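Local structure of alpha-L-rhamnosidase (Aspergillus terreus, 6GSZ) at residues D110-P122 with Y244-G256. The protein probably hydrolyses terminal non-reducing alpha-L-rhamnose residues of alpha-L-rhamnosides, as a calcium-binding glycoside hydrolase. Residues are numbered along the deposited sequence; the frame is centred on the assembly and turned at random.
Sequences DWHDAVVIASDRP and YIPSDSSWKSSTG. With ACT (acetate ion), chain B.
At the type II' turn from Trp111 to Ala114, the imidazole of His112 lies face to face on the phenol ring of Tyr244, with centroids 3.7 Å apart and planes inclined by 16°. The stack is slightly skewed: CE1 of His112 comes within 3.3 Å of Tyr244 CZ. Beside it Ala114 CB packs against Pro246 CB; in one of its two conformers Asp113 also rests OD1 on Pro246 CG, and a water there donates to Asp113 OD2 and Asp248 OD2, a bridge that remains doubtful. Ser247 then grips Val115 twice: its O accepts from Val115 N (3.0 Å) in a nearly straight bond, and its OG donates to Val115 O (2.7 Å), while Ser231 supplies a further partner for that hydroxyl. Strands 242-246 and 252-254 are edge strands of two separate five-stranded sheets in the N-terminal rhamnosidase domain; the link between them, with its Asx turn at Asp248, runs past strand 116-119, which pairs with strand 291-294. With chi1 at 62°, Ile117 sends CG1 between its backbone N and carbonyl carbon, and CD1 reaches Trp251 CB at 3.8 Å and meets the indole obliquely. Trp251 NE1 is held by Pro246 O. Farther along, Ser119 OG donates to Ser253 OG (2.7 Å) while accepting from Arg121 N in an ST turn. Thr255 CG2 packs over one face of the Arg121 guanidinium, 3.4 Å from NE, and Glu124 forms a salt bridge with NH1 of that arginine.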
loop_
_atom_site.group_PDB
_atom_site.type_symbol
_atom_site.label_atom_id
_atom_site.label_comp_id
_atom_site.label_asym_id
_atom_site.label_seq_id
_atom_site.Cartn_x
_atom_site.Cartn_y
_atom_site.Cartn_z
ATOM N N ASP A 110 -7.811 -16.795 24.953
ATOM C CA ASP A 110 -8.023 -15.396 25.311
ATOM C C ASP A 110 -9.350 -14.856 24.746
ATOM O O ASP A 110 -9.797 -13.800 25.156
ATOM C CB ASP A 110 -6.852 -14.519 24.819
ATOM C CG ASP A 110 -5.577 -14.673 25.629
ATOM O OD1 ASP A 110 -5.662 -14.960 26.857
ATOM O OD2 ASP A 110 -4.522 -14.505 25.019
ATOM N N TRP A 111 -9.944 -15.572 23.778
ATOM C CA TRP A 111 -11.283 -15.217 23.239
ATOM C C TRP A 111 -12.434 -15.676 24.136
ATOM O O TRP A 111 -13.581 -15.373 23.815
ATOM C CB TRP A 111 -11.447 -15.761 21.806
ATOM C CG TRP A 111 -10.633 -15.041 20.784
ATOM C CD1 TRP A 111 -9.335 -15.247 20.416
ATOM C CD2 TRP A 111 -11.076 -13.875 20.065
ATOM N NE1 TRP A 111 -8.973 -14.336 19.466
ATOM C CE2 TRP A 111 -9.986 -13.442 19.264
ATOM C CE3 TRP A 111 -12.288 -13.174 20.032
ATOM C CZ2 TRP A 111 -10.106 -12.368 18.395
ATOM C CZ3 TRP A 111 -12.384 -12.087 19.188
ATOM C CH2 TRP A 111 -11.287 -11.671 18.416
ATOM N N HIS A 112 -12.120 -16.409 25.212
ATOM C CA HIS A 112 -13.120 -16.834 26.172
ATOM C C HIS A 112 -14.189 -17.618 25.400
ATOM O O HIS A 112 -13.882 -18.511 24.580
ATOM C CB HIS A 112 -13.532 -15.606 27.013
ATOM C CG HIS A 112 -12.477 -15.230 28.014
ATOM N ND1 HIS A 112 -12.620 -15.471 29.366
ATOM C CD2 HIS A 112 -11.261 -14.633 27.877
ATOM C CE1 HIS A 112 -11.529 -15.073 30.010
ATOM N NE2 HIS A 112 -10.667 -14.567 29.118
ATOM N N ASP A 113 -15.442 -17.313 25.587
ATOM C CA ASP A 113 -16.432 -18.209 24.933
ATOM C C ASP A 113 -16.924 -17.614 23.603
ATOM O O ASP A 113 -17.914 -18.037 23.058
ATOM C CB ASP A 113 -17.587 -18.590 25.868
ATOM C CG ASP A 113 -18.236 -17.439 26.617
ATOM O OD1 ASP A 113 -17.568 -16.395 26.782
ATOM O OD2 ASP A 113 -19.411 -17.608 27.058
ATOM N N ALA A 114 -16.220 -16.642 23.056
ATOM C CA ALA A 114 -16.649 -16.023 21.793
ATOM C C ALA A 114 -16.491 -17.033 20.665
ATOM O O ALA A 114 -15.456 -17.712 20.550
ATOM C CB ALA A 114 -15.904 -14.768 21.516
ATOM N N VAL A 115 -17.553 -17.146 19.863
ATOM C CA VAL A 115 -17.558 -18.010 18.682
ATOM C C VAL A 115 -18.080 -17.219 17.474
ATOM O O VAL A 115 -18.714 -16.156 17.590
ATOM C CB VAL A 115 -18.399 -19.280 18.891
ATOM C CG1 VAL A 115 -17.859 -20.103 20.049
ATOM C CG2 VAL A 115 -19.876 -18.975 19.059
ATOM N N VAL A 116 -17.752 -17.726 16.290
ATOM C CA VAL A 116 -18.285 -17.125 15.080
ATOM C C VAL A 116 -19.782 -17.440 15.009
ATOM O O VAL A 116 -20.138 -18.620 15.107
ATOM C CB VAL A 116 -17.562 -17.603 13.810
ATOM C CG1 VAL A 116 -18.193 -17.025 12.555
ATOM C CG2 VAL A 116 -16.077 -17.291 13.857
ATOM N N ILE A 117 -20.598 -16.395 14.798
ATOM C CA ILE A 117 -22.016 -16.618 14.650
ATOM C C ILE A 117 -22.482 -16.175 13.272
ATOM O O ILE A 117 -21.914 -15.306 12.628
ATOM C CB ILE A 117 -22.808 -15.927 15.753
ATOM C CG1 ILE A 117 -22.634 -14.412 15.716
ATOM C CG2 ILE A 117 -22.464 -16.552 17.095
ATOM C CD1 ILE A 117 -23.528 -13.680 16.694
ATOM N N ALA A 118 -23.621 -16.775 12.892
ATOM C CA ALA A 118 -24.319 -16.507 11.692
ATOM C C ALA A 118 -25.813 -16.427 11.986
ATOM O O ALA A 118 -26.304 -16.995 12.958
ATOM C CB ALA A 118 -24.047 -17.583 10.666
ATOM N N SER A 119 -26.532 -15.777 11.062
ATOM C CA SER A 119 -27.999 -15.721 11.150
ATOM C C SER A 119 -28.669 -17.074 10.900
ATOM O O SER A 119 -28.230 -17.870 10.082
ATOM C CB SER A 119 -28.524 -14.703 10.148
ATOM O OG SER A 119 -29.918 -14.576 10.226
ATOM N N ASP A 120 -29.817 -17.252 11.568
ATOM C CA ASP A 120 -30.716 -18.327 11.217
ATOM C C ASP A 120 -31.372 -18.107 9.852
ATOM O O ASP A 120 -31.993 -19.035 9.327
ATOM C CB ASP A 120 -31.760 -18.510 12.309
ATOM C CG ASP A 120 -31.324 -19.398 13.476
ATOM O OD1 ASP A 120 -30.210 -19.994 13.428
ATOM O OD2 ASP A 120 -32.125 -19.554 14.415
ATOM N N ARG A 121 -31.277 -16.910 9.285
ATOM C CA ARG A 121 -31.726 -16.724 7.891
ATOM C C ARG A 121 -30.854 -17.568 6.980
ATOM O O ARG A 121 -29.646 -17.514 7.092
ATOM C CB ARG A 121 -31.617 -15.267 7.496
ATOM C CG ARG A 121 -32.124 -14.912 6.117
ATOM C CD ARG A 121 -31.889 -13.437 5.861
ATOM N NE ARG A 121 -32.378 -12.926 4.592
ATOM C CZ ARG A 121 -31.660 -12.767 3.496
ATOM N NH1 ARG A 121 -30.401 -13.186 3.439
ATOM N NH2 ARG A 121 -32.235 -12.198 2.441
ATOM N N PRO A 122 -31.393 -18.341 6.029
ATOM C CA PRO A 122 -30.539 -19.137 5.160
ATOM C C PRO A 122 -29.654 -18.252 4.278
ATOM O O PRO A 122 -30.085 -17.214 3.808
ATOM C CB PRO A 122 -31.494 -19.972 4.288
ATOM C CG PRO A 122 -32.838 -19.461 4.568
ATOM C CD PRO A 122 -32.820 -18.563 5.770
ATOM N N TYR A 244 -17.123 -10.355 30.416
ATOM C CA TYR A 244 -16.938 -10.837 29.028
ATOM C C TYR A 244 -18.287 -10.961 28.328
ATOM O O TYR A 244 -19.153 -11.684 28.802
ATOM C CB TYR A 244 -16.246 -12.194 29.010
ATOM C CG TYR A 244 -14.881 -12.137 29.631
ATOM C CD1 TYR A 244 -14.696 -12.356 30.993
ATOM C CD2 TYR A 244 -13.784 -11.865 28.851
ATOM C CE1 TYR A 244 -13.439 -12.277 31.559
ATOM C CE2 TYR A 244 -12.519 -11.775 29.403
ATOM C CZ TYR A 244 -12.353 -11.971 30.760
ATOM O OH TYR A 244 -11.112 -11.916 31.297
ATOM N N ILE A 245 -18.459 -10.290 27.188
ATOM C CA ILE A 245 -19.705 -10.373 26.445
ATOM C C ILE A 245 -19.332 -10.919 25.078
ATOM O O ILE A 245 -18.827 -10.166 24.207
ATOM C CB ILE A 245 -20.419 -9.013 26.284
ATOM C CG1 ILE A 245 -20.620 -8.275 27.606
ATOM C CG2 ILE A 245 -21.754 -9.225 25.555
ATOM C CD1 ILE A 245 -21.449 -9.031 28.583
ATOM N N PRO A 246 -19.470 -12.239 24.883
ATOM C CA PRO A 246 -19.071 -12.868 23.637
ATOM C C PRO A 246 -20.146 -12.854 22.560
ATOM O O PRO A 246 -21.358 -12.883 22.877
ATOM C CB PRO A 246 -18.779 -14.314 24.072
ATOM C CG PRO A 246 -19.852 -14.562 25.116
ATOM C CD PRO A 246 -19.925 -13.241 25.862
ATOM N N SER A 247 -19.731 -12.983 21.296
ATOM C CA SER A 247 -20.620 -13.438 20.239
ATOM C C SER A 247 -20.964 -14.892 20.515
ATOM O O SER A 247 -20.095 -15.737 20.720
ATOM C CB SER A 247 -19.993 -13.268 18.879
ATOM O OG SER A 247 -18.664 -13.787 18.827
ATOM N N ASP A 248 -22.270 -15.216 20.461
ATOM C CA ASP A 248 -22.745 -16.601 20.672
ATOM C C ASP A 248 -24.207 -16.650 20.219
ATOM O O ASP A 248 -24.728 -15.648 19.711
ATOM C CB ASP A 248 -22.543 -17.057 22.115
ATOM C CG ASP A 248 -23.376 -16.324 23.143
ATOM O OD1 ASP A 248 -24.354 -15.641 22.747
ATOM O OD2 ASP A 248 -23.035 -16.417 24.367
ATOM N N SER A 249 -24.845 -17.811 20.426
ATOM C CA SER A 249 -26.184 -18.119 19.910
ATOM C C SER A 249 -27.276 -17.362 20.666
ATOM O O SER A 249 -28.483 -17.556 20.401
ATOM C CB SER A 249 -26.452 -19.592 20.027
ATOM O OG SER A 249 -26.829 -19.910 21.361
ATOM N N SER A 250 -26.916 -16.535 21.664
ATOM C CA SER A 250 -27.861 -15.626 22.342
ATOM C C SER A 250 -28.171 -14.339 21.553
ATOM O O SER A 250 -29.081 -13.595 21.934
ATOM C CB SER A 250 -27.463 -15.280 23.761
ATOM O OG SER A 250 -26.329 -14.412 23.761
ATOM N N TRP A 251 -27.389 -14.048 20.505
ATOM C CA TRP A 251 -27.627 -12.868 19.707
ATOM C C TRP A 251 -28.833 -13.090 18.794
ATOM O O TRP A 251 -29.214 -14.222 18.528
ATOM C CB TRP A 251 -26.341 -12.545 18.931
ATOM C CG TRP A 251 -25.160 -12.065 19.711
ATOM C CD1 TRP A 251 -24.621 -12.599 20.852
ATOM C CD2 TRP A 251 -24.366 -10.939 19.355
ATOM N NE1 TRP A 251 -23.506 -11.899 21.216
ATOM C CE2 TRP A 251 -23.351 -10.865 20.330
ATOM C CE3 TRP A 251 -24.427 -9.958 18.351
ATOM C CZ2 TRP A 251 -22.361 -9.887 20.274
ATOM C CZ3 TRP A 251 -23.429 -9.002 18.302
ATOM C CH2 TRP A 251 -22.448 -8.946 19.289
ATOM N N LYS A 252 -29.346 -11.982 18.299
ATOM C CA LYS A 252 -30.407 -11.996 17.290
ATOM C C LYS A 252 -29.920 -11.335 16.013
ATOM O O LYS A 252 -28.911 -10.611 16.012
ATOM C CB LYS A 252 -31.658 -11.283 17.779
ATOM C CG LYS A 252 -32.311 -11.940 18.999
ATOM C CD LYS A 252 -33.719 -11.408 19.222
ATOM C CE LYS A 252 -34.344 -11.812 20.522
ATOM N NZ LYS A 252 -35.744 -11.345 20.492
ATOM N N SER A 253 -30.586 -11.613 14.905
ATOM C CA SER A 253 -30.148 -11.161 13.589
ATOM C C SER A 253 -31.332 -10.763 12.710
ATOM O O SER A 253 -32.489 -11.195 12.896
ATOM C CB SER A 253 -29.335 -12.246 12.887
ATOM O OG SER A 253 -30.128 -13.403 12.673
ATOM N N SER A 254 -31.078 -9.932 11.725
ATOM C CA SER A 254 -32.107 -9.473 10.756
ATOM C C SER A 254 -31.410 -8.863 9.555
ATOM O O SER A 254 -30.320 -8.294 9.691
ATOM C CB SER A 254 -32.959 -8.407 11.394
ATOM O OG SER A 254 -33.950 -7.933 10.516
ATOM N N THR A 255 -32.038 -8.875 8.390
ATOM C CA THR A 255 -31.677 -7.990 7.343
ATOM C C THR A 255 -32.033 -6.558 7.727
ATOM O O THR A 255 -32.800 -6.313 8.665
ATOM C CB THR A 255 -32.359 -8.368 6.028
ATOM O OG1 THR A 255 -33.774 -8.313 6.253
ATOM C CG2 THR A 255 -31.893 -9.712 5.532
ATOM N N GLY A 256 -31.471 -5.611 6.973
ATOM C CA GLY A 256 -31.725 -4.216 7.197
ATOM C C GLY A 256 -31.802 -3.443 5.887
ATOM O O GLY A 256 -32.122 -4.015 4.847
HETATM C C ACT B . -34.891 -11.282 7.340
HETATM O O ACT B . -34.162 -11.000 8.387
HETATM O OXT ACT B . -35.402 -10.419 6.545
HETATM C CH3 ACT B . -35.064 -12.625 6.809
HETATM O O HOH W 1 -21.381 -18.542 25.233
#